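Side-chain contact in endo-beta-1,4-glucanase (Ampullaria crossean, PDB 5XBU), which probably hydrolyses internal beta-1,4-glucosidic bonds of cellulose, as a family 45 glycoside hydrolase built on a double-psi beta-barrel: residues Y64-G68 with G69-W73. Residues are numbered along the deposited sequence; the frame is centred on the assembly and turned at random.
Sequences YFDDG and GSNLW
Asp66 and Gly69 close a type I' beta turn just after helix 62-65: Gly69 N gives its hydrogen to Asp66 O at 2.9 Å. The chain doubles back here, the touching parts running 150° apart, and Asp67, with positive phi, is the C-prime residue of the Schellman motif that ends the helix. Gly68, also at positive phi, would jam a beta carbon against the preceding carbonyl oxygen; one on Gly69 would run into Asp66 OD2 where the carboxylate now lies. The Asp66 side chain, its CG anti to the backbone N (chi1 -162°), reaches across the turn; Asp66 OD2 accepts a hydrogen bond from Asn71 N at 2.9 Å from above the carboxylate plane, 48° out of it. Asp66 OD1 accepts from a water at 2.7 Å, which can take a hydrogen from Asn71 ND2 in one of that residue's two conformers, and is also hydrogen-bonded to Lys76 N. Asn71 O, buried without a hydrogen-bond partner, meets the Phe65 ring edge in plane, 3.4 Å from Phe65 CE2. With an alanine in place of Asp66, Asn71 N and Lys76 N would probably each lose their carboxylate acceptor. One buried carboxylate thus ties the helix end to two backbone amides of the following loop, which probably offset part of its charge.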
ATOM      1  N   TYR A  64      -7.242  -0.093  -6.159  1.00  8.66           N
ATOM      2  CA  TYR A  64      -6.703  -1.412  -5.855  1.00  8.82           C
ATOM      3  C   TYR A  64      -7.387  -2.004  -4.633  1.00  8.93           C
ATOM      4  O   TYR A  64      -7.775  -3.175  -4.632  1.00  9.57           O
ATOM      5  CB  TYR A  64      -5.173  -1.394  -5.675  1.00  8.90           C
ATOM      6  CG  TYR A  64      -4.661  -2.735  -5.234  1.00  9.11           C
ATOM      7  CD1 TYR A  64      -4.690  -3.840  -6.077  1.00  9.76           C
ATOM      8  CD2 TYR A  64      -4.219  -2.924  -3.939  1.00 10.33           C
ATOM      9  CE1 TYR A  64      -4.288  -5.085  -5.649  1.00 10.73           C
ATOM     10  CE2 TYR A  64      -3.834  -4.158  -3.495  1.00 12.03           C
ATOM     11  CZ  TYR A  64      -3.858  -5.245  -4.335  1.00 11.61           C
ATOM     12  OH  TYR A  64      -3.462  -6.456  -3.830  1.00 13.84           O
ATOM     13  N   PHE A  65      -7.528  -1.202  -3.570  1.00  8.78           N
ATOM     14  CA  PHE A  65      -8.182  -1.664  -2.352  1.00  9.24           C
ATOM     15  C   PHE A  65      -9.479  -2.405  -2.632  1.00  9.07           C
ATOM     16  O   PHE A  65      -9.726  -3.458  -2.029  1.00  9.39           O
ATOM     17  CB  PHE A  65      -8.444  -0.465  -1.447  1.00  9.61           C
ATOM     18  CG  PHE A  65      -9.213  -0.797  -0.218  1.00  9.62           C
ATOM     19  CD1 PHE A  65      -8.581  -1.344   0.874  1.00 10.09           C
ATOM     20  CD2 PHE A  65     -10.578  -0.543  -0.127  1.00 10.25           C
ATOM     21  CE1 PHE A  65      -9.289  -1.644   2.029  1.00 10.70           C
ATOM     22  CE2 PHE A  65     -11.279  -0.840   1.009  1.00 10.78           C
ATOM     23  CZ  PHE A  65     -10.634  -1.412   2.102  1.00 11.14           C
ATOM     24  N   ASP A  66     -10.314  -1.854  -3.515  1.00  9.46           N
ATOM     25  CA  ASP A  66     -11.609  -2.460  -3.821  1.00 10.03           C
ATOM     26  C   ASP A  66     -11.688  -3.005  -5.234  1.00 10.21           C
ATOM     27  O   ASP A  66     -12.791  -3.134  -5.773  1.00 10.76           O
ATOM     28  CB  ASP A  66     -12.771  -1.512  -3.555  1.00 10.76           C
ATOM     29  CG  ASP A  66     -14.104  -2.248  -3.455  1.00 11.30           C
ATOM     30  OD1 ASP A  66     -14.118  -3.418  -2.976  1.00 11.74           O
ATOM     31  OD2 ASP A  66     -15.116  -1.650  -3.873  1.00 11.70           O
ATOM     32  N   ASP A  67     -10.556  -3.355  -5.843  1.00 10.50           N
ATOM     33  CA  ASP A  67     -10.543  -4.018  -7.152  1.00 11.46           C
ATOM     34  C   ASP A  67     -11.460  -3.335  -8.172  1.00 11.51           C
ATOM     35  O   ASP A  67     -12.306  -3.971  -8.808  1.00 12.29           O
ATOM     36  CB  ASP A  67     -10.882  -5.509  -7.039  1.00 13.07           C
ATOM     37  CG  ASP A  67     -10.706  -6.258  -8.346  1.00 14.69           C
ATOM     38  OD1 ASP A  67      -9.779  -5.915  -9.115  1.00 15.64           O
ATOM     39  OD2 ASP A  67     -11.484  -7.199  -8.594  1.00 15.98           O
ATOM     40  N   GLY A  68     -11.303  -2.015  -8.310  1.00 10.91           N
ATOM     41  CA  GLY A  68     -12.061  -1.206  -9.245  1.00 11.30           C
ATOM     42  C   GLY A  68     -13.283  -0.517  -8.671  1.00 11.54           C
ATOM     43  O   GLY A  68     -13.793   0.424  -9.286  1.00 12.34           O
ATOM     44  N   GLY A  69     -13.753  -0.969  -7.515  1.00 11.91           N
ATOM     45  CA  GLY A  69     -14.883  -0.372  -6.835  1.00 12.05           C
ATOM     46  C   GLY A  69     -14.504   0.830  -5.985  1.00 11.79           C
ATOM     47  O   GLY A  69     -13.347   1.266  -5.953  1.00 12.07           O
ATOM     48  N   SER A  70     -15.519   1.371  -5.308  0.57 12.24           N
ATOM     49  CA  SER A  70     -15.397   2.529  -4.437  0.57 13.02           C
ATOM     50  C   SER A  70     -15.731   2.198  -2.998  0.57 13.24           C
ATOM     51  O   SER A  70     -15.823   3.118  -2.170  0.57 13.74           O
ATOM     52  CB  SER A  70     -16.300   3.668  -4.902  0.57 13.92           C
ATOM     53  OG  SER A  70     -17.646   3.230  -4.923  0.57 14.56           O
ATOM     54  N   ASN A  71     -15.886   0.916  -2.674  0.57 13.45           N
ATOM     55  CA  ASN A  71     -16.166   0.551  -1.295  0.57 14.40           C
ATOM     56  C   ASN A  71     -14.971   0.844  -0.417  0.57 14.37           C
ATOM     57  O   ASN A  71     -13.829   0.492  -0.733  0.57 14.32           O
ATOM     58  CB  ASN A  71     -16.532  -0.916  -1.165  0.57 15.62           C
ATOM     59  CG  ASN A  71     -17.947  -1.192  -1.587  0.57 17.03           C
ATOM     60  OD1 ASN A  71     -18.829  -0.325  -1.520  0.57 18.16           O
ATOM     61  ND2 ASN A  71     -18.186  -2.420  -2.013  0.57 17.95           N
ATOM     62  N   LEU A  72     -15.247   1.505   0.689  1.00 14.64           N
ATOM     63  CA  LEU A  72     -14.215   1.801   1.663  1.00 15.76           C
ATOM     64  C   LEU A  72     -14.412   1.030   2.961  1.00 15.96           C
ATOM     65  O   LEU A  72     -13.793   1.364   3.967  1.00 17.19           O
ATOM     66  CB  LEU A  72     -14.135   3.309   1.898  1.00 16.96           C
ATOM     67  CG  LEU A  72     -13.644   4.134   0.707  1.00 18.39           C
ATOM     68  CD1 LEU A  72     -13.747   5.595   1.085  1.00 18.90           C
ATOM     69  CD2 LEU A  72     -12.224   3.785   0.256  1.00 19.06           C
ATOM     70  N   TRP A  73     -15.267   0.020   2.965  1.00 15.49           N
ATOM     71  CA  TRP A  73     -15.434  -0.910   4.075  1.00 14.92           C
ATOM     72  C   TRP A  73     -15.417  -2.307   3.475  1.00 13.77           C
ATOM     73  O   TRP A  73     -16.195  -2.595   2.558  1.00 14.78           O
ATOM     74  CB  TRP A  73     -16.755  -0.657   4.807  1.00 15.72           C
ATOM     75  CG  TRP A  73     -17.067  -1.664   5.868  1.00 15.79           C
ATOM     76  CD1 TRP A  73     -18.024  -2.629   5.819  1.00 16.42           C
ATOM     77  CD2 TRP A  73     -16.420  -1.801   7.133  1.00 15.69           C
ATOM     78  NE1 TRP A  73     -18.021  -3.368   6.974  1.00 16.65           N
ATOM     79  CE2 TRP A  73     -17.046  -2.871   7.801  1.00 16.11           C
ATOM     80  CE3 TRP A  73     -15.374  -1.124   7.771  1.00 16.03           C
ATOM     81  CZ2 TRP A  73     -16.650  -3.280   9.064  1.00 16.25           C
ATOM     82  CZ3 TRP A  73     -14.991  -1.528   9.025  1.00 16.49           C
ATOM     83  CH2 TRP A  73     -15.630  -2.591   9.657  1.00 16.40           C
TER
HETATM   84  O   HOH W   1     -16.255  -4.505  -1.796  1.00 23.62           O